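Local coordinates for protein fructose-bisphosphate aldolase class I (Thermoproteus tenax, PDB 1W8S) that belongs to the DeoC/LacD family of TIM-barrel aldolases and holds 1,6-di-O-phosphono-beta-D-fructofuranose (FBP) in a pocket at the ends of its barrel strands, at residues E[18-23]-E[198-203]; E[211-216]-E[226-231]. The protein carries 2 engineered substitutions. All coordinates share one frame; numbering follows the deposited sequence.

Both contacts belong to the same TIM barrel, with their centres about 8 Å apart, but they lie on different sides of its wall. Contact 1 is inside the barrel, between strands 18-22 and 199-202; contact 2 is outside, between helix 210-222 and strand 227-230. Strand 227-230, part of contact 2, pairs in parallel with both strands of contact 1 and, as the last strand of the barrel, closes it by pairing with the first, 18-22. Along the chain, contact 1 closes before contact 2 opens, and 199-202, 210-222 and 227-230 follow one another as a beta-alpha-beta unit. Both contacts run up to FBP, so barrel packing and ligand pocket are built from the same strands.

Contact 1 (E[18-23]-E[198-203]); sequences SIILAY and PVLMSG. With FBP (1,6-di-O-phosphono-beta-D-fructofuranose), chain O.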
ATOM      1  N   SER E  18      32.260  19.116  12.968  1.00 12.14           N
ATOM      2  CA  SER E  18      31.981  18.781  11.584  1.00 12.95           C
ATOM      3  C   SER E  18      31.276  19.923  10.842  1.00 12.92           C
ATOM      4  O   SER E  18      30.432  20.614  11.404  1.00 12.84           O
ATOM      5  CB  SER E  18      31.135  17.495  11.548  1.00 13.35           C
ATOM      6  OG  SER E  18      30.765  17.104  10.216  1.00 14.45           O
ATOM      7  N   ILE E  19      31.676  20.148   9.594  1.00 12.39           N
ATOM      8  CA  ILE E  19      30.920  20.979   8.678  1.00 12.50           C
ATOM      9  C   ILE E  19      30.638  20.133   7.453  1.00 12.19           C
ATOM     10  O   ILE E  19      31.556  19.629   6.830  1.00 11.23           O
ATOM     11  CB  ILE E  19      31.676  22.245   8.242  1.00 12.88           C
ATOM     12  CG1 ILE E  19      32.092  23.086   9.446  1.00 12.91           C
ATOM     13  CG2 ILE E  19      30.792  23.052   7.299  1.00 13.73           C
ATOM     14  CD1 ILE E  19      32.861  24.328   9.093  1.00 15.88           C
ATOM     15  N   ILE E  20      29.363  20.014   7.122  1.00 12.38           N
ATOM     16  CA  ILE E  20      28.914  19.250   5.966  1.00 13.29           C
ATOM     17  C   ILE E  20      28.271  20.225   5.021  1.00 12.58           C
ATOM     18  O   ILE E  20      27.452  21.009   5.443  1.00 12.48           O
ATOM     19  CB  ILE E  20      27.871  18.203   6.393  1.00 13.11           C
ATOM     20  CG1 ILE E  20      28.456  17.216   7.397  1.00 14.36           C
ATOM     21  CG2 ILE E  20      27.371  17.457   5.185  1.00 15.63           C
ATOM     22  CD1 ILE E  20      29.615  16.510   6.890  1.00 15.20           C
ATOM     23  N   LEU E  21      28.671  20.193   3.761  1.00 12.87           N
ATOM     24  CA  LEU E  21      28.093  21.071   2.753  1.00 12.61           C
ATOM     25  C   LEU E  21      26.879  20.387   2.103  1.00 12.22           C
ATOM     26  O   LEU E  21      27.006  19.406   1.367  1.00 12.28           O
ATOM     27  CB  LEU E  21      29.124  21.459   1.701  1.00 12.65           C
ATOM     28  CG  LEU E  21      28.731  22.612   0.778  1.00 13.24           C
ATOM     29  CD1 LEU E  21      28.444  23.885   1.572  1.00 16.08           C
ATOM     30  CD2 LEU E  21      29.814  22.864  -0.246  1.00 15.09           C
ATOM     31  N   ALA E  22      25.703  20.921   2.398  1.00 12.42           N
ATOM     32  CA  ALA E  22      24.440  20.319   2.010  1.00 13.01           C
ATOM     33  C   ALA E  22      24.073  20.803   0.617  1.00 12.99           C
ATOM     34  O   ALA E  22      24.110  21.986   0.348  1.00 13.34           O
ATOM     35  CB  ALA E  22      23.368  20.722   2.999  1.00 12.65           C
ATOM     36  N   TYR E  23      23.692  19.888  -0.255  1.00 12.76           N
ATOM     37  CA  TYR E  23      23.384  20.211  -1.618  1.00 11.91           C
ATOM     38  C   TYR E  23      22.283  19.319  -2.197  1.00 13.19           C
ATOM     39  O   TYR E  23      22.357  18.923  -3.360  1.00 12.64           O
ATOM     40  CB  TYR E  23      24.627  20.104  -2.455  1.00 11.86           C
ATOM     41  CG  TYR E  23      24.532  20.693  -3.821  1.00  9.75           C
ATOM     42  CD1 TYR E  23      24.254  22.043  -3.985  1.00 11.76           C
ATOM     43  CD2 TYR E  23      24.786  19.930  -4.957  1.00 10.84           C
ATOM     44  CE1 TYR E  23      24.223  22.632  -5.252  1.00 10.11           C
ATOM     45  CE2 TYR E  23      24.771  20.506  -6.241  1.00 11.02           C
ATOM     46  CZ  TYR E  23      24.473  21.856  -6.373  1.00 10.82           C
ATOM     47  OH  TYR E  23      24.448  22.449  -7.597  1.00 11.18           O
ATOM     48  N   PRO E 198      25.423  12.366  17.844  1.00 14.98           N
ATOM     49  CA  PRO E 198      25.819  13.755  17.553  1.00 15.03           C
ATOM     50  C   PRO E 198      24.804  14.532  16.736  1.00 14.79           C
ATOM     51  O   PRO E 198      24.110  13.964  15.878  1.00 14.51           O
ATOM     52  CB  PRO E 198      27.134  13.611  16.792  1.00 14.90           C
ATOM     53  CG  PRO E 198      27.059  12.205  16.178  1.00 15.59           C
ATOM     54  CD  PRO E 198      26.316  11.390  17.194  1.00 15.34           C
ATOM     55  N   VAL E 199      24.770  15.841  16.991  1.00 14.56           N
ATOM     56  CA  VAL E 199      23.798  16.758  16.419  1.00 13.54           C
ATOM     57  C   VAL E 199      24.496  17.746  15.506  1.00 13.64           C
ATOM     58  O   VAL E 199      25.488  18.363  15.887  1.00 12.09           O
ATOM     59  CB  VAL E 199      23.069  17.572  17.533  1.00 13.71           C
ATOM     60  CG1 VAL E 199      22.242  18.728  16.941  1.00 13.63           C
ATOM     61  CG2 VAL E 199      22.154  16.687  18.336  1.00 12.77           C
ATOM     62  N   LEU E 200      23.941  17.873  14.310  1.00 13.79           N
ATOM     63  CA  LEU E 200      24.308  18.837  13.296  1.00 14.44           C
ATOM     64  C   LEU E 200      23.185  19.830  13.123  1.00 13.96           C
ATOM     65  O   LEU E 200      22.020  19.456  12.986  1.00 14.35           O
ATOM     66  CB  LEU E 200      24.539  18.127  11.967  1.00 14.46           C
ATOM     67  CG  LEU E 200      25.744  17.192  11.867  1.00 15.48           C
ATOM     68  CD1 LEU E 200      25.705  16.437  10.540  1.00 17.42           C
ATOM     69  CD2 LEU E 200      27.064  17.969  12.021  1.00 18.24           C
ATOM     70  N   MET E 201      23.522  21.100  13.134  1.00 15.02           N
ATOM     71  CA  MET E 201      22.547  22.160  12.934  1.00 15.32           C
ATOM     72  C   MET E 201      22.342  22.325  11.440  1.00 15.47           C
ATOM     73  O   MET E 201      23.299  22.454  10.689  1.00 15.95           O
ATOM     74  CB  MET E 201      23.082  23.477  13.520  1.00 15.51           C
ATOM     75  CG  MET E 201      22.289  24.748  13.142  1.00 17.79           C
ATOM     76  SD  MET E 201      23.317  25.996  12.295  1.00 19.94           S
ATOM     77  CE  MET E 201      22.170  27.345  12.199  1.00 20.43           C
ATOM     78  N   SER E 202      21.082  22.321  11.015  1.00 16.23           N
ATOM     79  CA  SER E 202      20.715  22.663   9.650  1.00 17.27           C
ATOM     80  C   SER E 202      20.860  24.166   9.467  1.00 16.85           C
ATOM     81  O   SER E 202      20.314  24.934  10.246  1.00 17.35           O
ATOM     82  CB  SER E 202      19.249  22.264   9.431  1.00 17.66           C
ATOM     83  OG  SER E 202      18.978  22.209   8.051  1.00 22.49           O
ATOM     84  N   GLY E 203      21.586  24.599   8.442  1.00 16.72           N
ATOM     85  CA  GLY E 203      21.888  26.013   8.264  1.00 17.01           C
ATOM     86  C   GLY E 203      20.706  26.965   8.188  1.00 17.06           C
ATOM     87  O   GLY E 203      20.731  28.025   8.840  1.00 18.21           O
TER
HETATM   88  P1  FBP O 270      20.526  24.794   4.383  1.00 16.68           P
HETATM   89  O1P FBP O 270      20.500  25.497   3.082  1.00 16.25           O
HETATM   90  O2P FBP O 270      21.725  25.157   5.311  1.00 14.16           O
HETATM   91  O3P FBP O 270      19.253  24.992   5.213  1.00 15.13           O
HETATM   92  O1  FBP O 270      20.670  23.242   4.047  1.00 15.99           O
HETATM   93  C1  FBP O 270      20.603  22.267   5.064  1.00 20.84           C
HETATM   94  C2  FBP O 270      19.307  21.460   4.901  1.00 24.86           C
HETATM   95  O2  FBP O 270      19.181  20.507   5.979  1.00 26.06           O
HETATM   96  C3  FBP O 270      19.196  20.721   3.560  1.00 24.70           C
HETATM   97  O3  FBP O 270      19.937  19.514   3.479  1.00 25.41           O
HETATM   98  C4  FBP O 270      17.685  20.510   3.477  1.00 26.46           C
HETATM   99  O4  FBP O 270      17.174  20.307   2.171  1.00 28.33           O
HETATM  100  C5  FBP O 270      17.167  21.828   4.036  1.00 28.64           C
HETATM  101  O5  FBP O 270      18.154  22.301   4.968  1.00 27.88           O
HETATM  102  C6  FBP O 270      15.812  21.631   4.706  1.00 30.90           C
HETATM  103  O6  FBP O 270      15.412  22.853   5.299  1.00 34.26           O
HETATM  104  P2  FBP O 270      13.994  23.538   4.925  1.00 35.66           P
HETATM  105  O4P FBP O 270      14.227  25.030   4.926  1.00 34.36           O
HETATM  106  O5P FBP O 270      13.486  22.977   3.595  1.00 31.87           O
HETATM  107  O6P FBP O 270      12.976  23.320   6.059  1.00 29.44           O
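Leu200 reaches into the interior of the TIM barrel to meet Ser18 and Ile20. Strands 18-22 and 199-202 are not paired: strand 227-230 lies between them, and no hydrogen bond joins the two segments. Their closest CA atoms, those of Ser18 and Leu200, are 7.9 Å apart, so the gap is crossed by side chains alone. Followed outward, Leu200 makes no close contact with 18-23 at CB or CG, and the two methyls then divide the work. CD1 prolongs the extended line from CA (chi2 173°) and rests 4.2 Å from CG1 of Ile20. CD2 leaves CG on the other branch and stands 4.1 Å from CB of Ser18. Leu200 thus straddles two inward-pointing residues of the facing strand, touching one with each branch. Both are ordinary van der Waals contacts between buried residues, and the interface is small (96 Å² buried in all).

The hydroxyl of Ser18 is not idle in this apolar setting: its OG is hydrogen-bonded to Phe12 O of helix 4-12, and Ile20 also packs on Phe12. That helix therefore meets the inward-facing residues of strand 18-22.

Further along both strands the same interior becomes the ligand pocket. Ala22 CB lies 3.7 Å from FBP O3, a small side chain facing the sugar. Just past the end of strand 199-202, Gly203 brings its CA to 3.1 Å from FBP O2P, a close approach that the absence of a side chain allows. Lys177, against which the side chain of Ser202 packs, is itself hydrogen-bonded to FBP. With OG of Ser202 swung opposite its own backbone N (chi1 -163°), the hydroxyl comes to 2.7 Å from FBP O2, a hydrogen bond in which either oxygen could be the donor.

Contact 2 (E[211-216]-E[226-231]); sequences EDFLKQ and LGIAVG. With FBP (1,6-di-O-phosphono-beta-D-fructofuranose), chain O.
Phe213 projects its ring from helix 210-222 onto the outer side of strand 227-230, where the outer end of the ring overlaps the CG2 methyl of Val230. The closest approach is 3.7 Å, between Phe213 CZ and Val230 CG2, with CE2 of the same ring 3.9 Å from that methyl. Two neighbouring ring carbons therefore share one methyl, which approaches obliquely. A second, looser touch joins Phe213 CE2 to Ile228 CD1 at 4.4 Å. Ile228 and Val230 are two residues apart and both point toward the helix, giving the ring two footholds along the strand. The aromatic group spans the wide space between the backbones, whose nearest CA atoms, those of Phe213 and Val230, are 10.4 Å apart; with CG opposite the backbone N (chi1 -166°), the ring is carried toward the strand.

No polar bond crosses this interface. Its apolar surroundings continue with Met201 of strand 199-202 and with Phe243 and Leu247 of helix 240-253, all touched by Phe213.

Immediately after the strand, packing gives way to ligand binding. Gly231 N donates a hydrogen bond to FBP O2P, 2.9 Å long with an angle of 156° at the hydrogen, and Val230 CA is 3.5 Å from the same oxygen. Because Gly231 is also the N-cap of helix 232-235, the phosphate sits by a helix N-terminus, whose dipole probably helps to stabilise its negative charge.

Helix 210-222 is thus the connecting helix of a beta-alpha-beta crossover, packed on the barrel wall. The Gly231 amide before the short helix 232-235, with Gly204 N after strand 199-202 also hydrogen-bonded to FBP, is consistent with the standard phosphate-binding site of TIM barrels, formed after the last two strands.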
ATOM      1  N   GLU E 211      27.389  37.923   9.830  1.00 16.90           N
ATOM      2  CA  GLU E 211      27.563  37.910  11.272  1.00 17.57           C
ATOM      3  C   GLU E 211      26.396  37.227  11.988  1.00 16.49           C
ATOM      4  O   GLU E 211      26.609  36.583  12.995  1.00 16.01           O
ATOM      5  CB  GLU E 211      27.779  39.334  11.821  1.00 18.47           C
ATOM      6  CG  GLU E 211      28.397  39.370  13.212  1.00 22.42           C
ATOM      7  CD  GLU E 211      29.794  38.762  13.245  1.00 27.75           C
ATOM      8  OE1 GLU E 211      30.657  39.181  12.423  1.00 31.70           O
ATOM      9  OE2 GLU E 211      30.029  37.870  14.089  1.00 30.76           O
ATOM     10  N   ASP E 212      25.178  37.360  11.465  1.00 16.47           N
ATOM     11  CA  ASP E 212      24.010  36.743  12.072  1.00 15.91           C
ATOM     12  C   ASP E 212      24.226  35.231  12.036  1.00 15.68           C
ATOM     13  O   ASP E 212      23.967  34.556  13.012  1.00 14.87           O
ATOM     14  CB  ASP E 212      22.712  37.040  11.314  1.00 16.34           C
ATOM     15  CG  ASP E 212      22.230  38.465  11.450  1.00 17.92           C
ATOM     16  OD1 ASP E 212      22.572  39.170  12.436  1.00 23.35           O
ATOM     17  OD2 ASP E 212      21.491  38.979  10.582  1.00 19.85           O
ATOM     18  N   PHE E 213      24.678  34.706  10.894  1.00 15.32           N
ATOM     19  CA  PHE E 213      24.939  33.269  10.785  1.00 14.38           C
ATOM     20  C   PHE E 213      26.060  32.758  11.691  1.00 14.59           C
ATOM     21  O   PHE E 213      25.936  31.705  12.307  1.00 14.12           O
ATOM     22  CB  PHE E 213      25.236  32.841   9.352  1.00 13.83           C
ATOM     23  CG  PHE E 213      25.175  31.365   9.183  1.00 12.60           C
ATOM     24  CD1 PHE E 213      23.988  30.687   9.420  1.00 13.46           C
ATOM     25  CD2 PHE E 213      26.310  30.629   8.852  1.00 12.53           C
ATOM     26  CE1 PHE E 213      23.922  29.285   9.303  1.00 14.96           C
ATOM     27  CE2 PHE E 213      26.233  29.214   8.730  1.00 10.15           C
ATOM     28  CZ  PHE E 213      25.068  28.567   8.967  1.00 13.61           C
ATOM     29  N   LEU E 214      27.163  33.489  11.758  1.00 15.44           N
ATOM     30  CA  LEU E 214      28.280  33.086  12.606  1.00 15.79           C
ATOM     31  C   LEU E 214      27.853  33.039  14.078  1.00 15.92           C
ATOM     32  O   LEU E 214      28.312  32.195  14.830  1.00 15.15           O
ATOM     33  CB  LEU E 214      29.475  34.048  12.426  1.00 16.47           C
ATOM     34  CG  LEU E 214      30.280  33.897  11.133  1.00 17.33           C
ATOM     35  CD1 LEU E 214      31.254  35.061  10.953  1.00 18.71           C
ATOM     36  CD2 LEU E 214      31.026  32.561  11.095  1.00 17.12           C
ATOM     37  N   LYS E 215      26.974  33.960  14.472  1.00 16.41           N
ATOM     38  CA  LYS E 215      26.463  34.035  15.840  1.00 17.12           C
ATOM     39  C   LYS E 215      25.551  32.854  16.164  1.00 15.87           C
ATOM     40  O   LYS E 215      25.553  32.358  17.285  1.00 15.45           O
ATOM     41  CB  LYS E 215      25.714  35.366  16.065  1.00 17.72           C
ATOM     42  CG  LYS E 215      26.630  36.576  16.245  1.00 21.18           C
ATOM     43  CD  LYS E 215      25.998  37.684  17.105  1.00 25.26           C
ATOM     44  CE  LYS E 215      26.370  37.508  18.599  1.00 28.10           C
ATOM     45  NZ  LYS E 215      26.206  36.060  19.047  1.00 28.24           N
ATOM     46  N   GLN E 216      24.760  32.403  15.192  1.00 15.32           N
ATOM     47  CA  GLN E 216      23.972  31.196  15.366  1.00 14.71           C
ATOM     48  C   GLN E 216      24.883  29.973  15.508  1.00 13.83           C
ATOM     49  O   GLN E 216      24.669  29.149  16.383  1.00 12.28           O
ATOM     50  CB  GLN E 216      23.018  30.966  14.187  1.00 15.60           C
ATOM     51  CG  GLN E 216      21.892  31.978  14.103  1.00 17.96           C
ATOM     52  CD  GLN E 216      21.070  31.869  12.816  1.00 20.68           C
ATOM     53  OE1 GLN E 216      21.511  31.276  11.830  1.00 22.77           O
ATOM     54  NE2 GLN E 216      19.879  32.446  12.831  1.00 21.39           N
ATOM     55  N   LEU E 226      27.719  18.879  17.442  1.00 13.38           N
ATOM     56  CA  LEU E 226      28.873  18.437  16.687  1.00 13.44           C
ATOM     57  C   LEU E 226      29.298  19.449  15.632  1.00 12.62           C
ATOM     58  O   LEU E 226      30.459  19.509  15.269  1.00 11.03           O
ATOM     59  CB  LEU E 226      28.599  17.090  16.009  1.00 12.87           C
ATOM     60  CG  LEU E 226      29.758  16.511  15.212  1.00 13.74           C
ATOM     61  CD1 LEU E 226      30.934  16.131  16.107  1.00 15.56           C
ATOM     62  CD2 LEU E 226      29.303  15.342  14.417  1.00 13.60           C
ATOM     63  N   GLY E 227      28.352  20.220  15.126  1.00 12.64           N
ATOM     64  CA  GLY E 227      28.643  21.142  14.044  1.00 13.06           C
ATOM     65  C   GLY E 227      27.429  21.473  13.188  1.00 13.76           C
ATOM     66  O   GLY E 227      26.309  21.535  13.690  1.00 12.54           O
ATOM     67  N   ILE E 228      27.661  21.693  11.894  1.00 13.17           N
ATOM     68  CA  ILE E 228      26.623  22.233  11.051  1.00 13.67           C
ATOM     69  C   ILE E 228      26.545  21.484   9.725  1.00 13.60           C
ATOM     70  O   ILE E 228      27.547  20.960   9.255  1.00 13.21           O
ATOM     71  CB  ILE E 228      26.844  23.745  10.833  1.00 14.45           C
ATOM     72  CG1 ILE E 228      28.063  24.023   9.943  1.00 14.59           C
ATOM     73  CG2 ILE E 228      27.052  24.447  12.181  1.00 14.95           C
ATOM     74  CD1 ILE E 228      28.321  25.499   9.697  1.00 15.53           C
ATOM     75  N   ALA E 229      25.334  21.429   9.171  1.00 12.66           N
ATOM     76  CA  ALA E 229      25.103  20.952   7.829  1.00 12.71           C
ATOM     77  C   ALA E 229      24.507  22.159   7.123  1.00 12.48           C
ATOM     78  O   ALA E 229      23.385  22.537   7.409  1.00 11.94           O
ATOM     79  CB  ALA E 229      24.148  19.762   7.823  1.00 14.43           C
ATOM     80  N   VAL E 230      25.305  22.805   6.274  1.00 11.46           N
ATOM     81  CA  VAL E 230      24.998  24.136   5.765  1.00 12.25           C
ATOM     82  C   VAL E 230      25.023  24.109   4.233  1.00 12.29           C
ATOM     83  O   VAL E 230      25.916  23.529   3.628  1.00 12.07           O
ATOM     84  CB  VAL E 230      26.036  25.184   6.309  1.00 12.75           C
ATOM     85  CG1 VAL E 230      27.475  24.814   5.945  1.00 13.88           C
ATOM     86  CG2 VAL E 230      25.719  26.614   5.867  1.00 13.04           C
ATOM     87  N   GLY E 231      24.031  24.751   3.621  1.00 12.98           N
ATOM     88  CA  GLY E 231      23.946  24.884   2.189  1.00 12.52           C
ATOM     89  C   GLY E 231      23.871  26.348   1.814  1.00 12.26           C
ATOM     90  O   GLY E 231      24.884  26.944   1.461  1.00 11.10           O
TER
HETATM   91  P1  FBP O 270      20.526  24.794   4.383  1.00 16.68           P
HETATM   92  O1P FBP O 270      20.500  25.497   3.082  1.00 16.25           O
HETATM   93  O2P FBP O 270      21.725  25.157   5.311  1.00 14.16           O
HETATM   94  O3P FBP O 270      19.253  24.992   5.213  1.00 15.13           O
HETATM   95  O1  FBP O 270      20.670  23.242   4.047  1.00 15.99           O
HETATM   96  C1  FBP O 270      20.603  22.267   5.064  1.00 20.84           C
HETATM   97  C2  FBP O 270      19.307  21.460   4.901  1.00 24.86           C
HETATM   98  O2  FBP O 270      19.181  20.507   5.979  1.00 26.06           O
HETATM   99  C3  FBP O 270      19.196  20.721   3.560  1.00 24.70           C
HETATM  100  O3  FBP O 270      19.937  19.514   3.479  1.00 25.41           O
HETATM  101  C4  FBP O 270      17.685  20.510   3.477  1.00 26.46           C
HETATM  102  O4  FBP O 270      17.174  20.307   2.171  1.00 28.33           O
HETATM  103  C5  FBP O 270      17.167  21.828   4.036  1.00 28.64           C
HETATM  104  O5  FBP O 270      18.154  22.301   4.968  1.00 27.88           O
HETATM  105  C6  FBP O 270      15.812  21.631   4.706  1.00 30.90           C
HETATM  106  O6  FBP O 270      15.412  22.853   5.299  1.00 34.26           O
HETATM  107  P2  FBP O 270      13.994  23.538   4.925  1.00 35.66           P
HETATM  108  O4P FBP O 270      14.227  25.030   4.926  1.00 34.36           O
HETATM  109  O5P FBP O 270      13.486  22.977   3.595  1.00 31.87           O
HETATM  110  O6P FBP O 270      12.976  23.320   6.059  1.00 29.44           O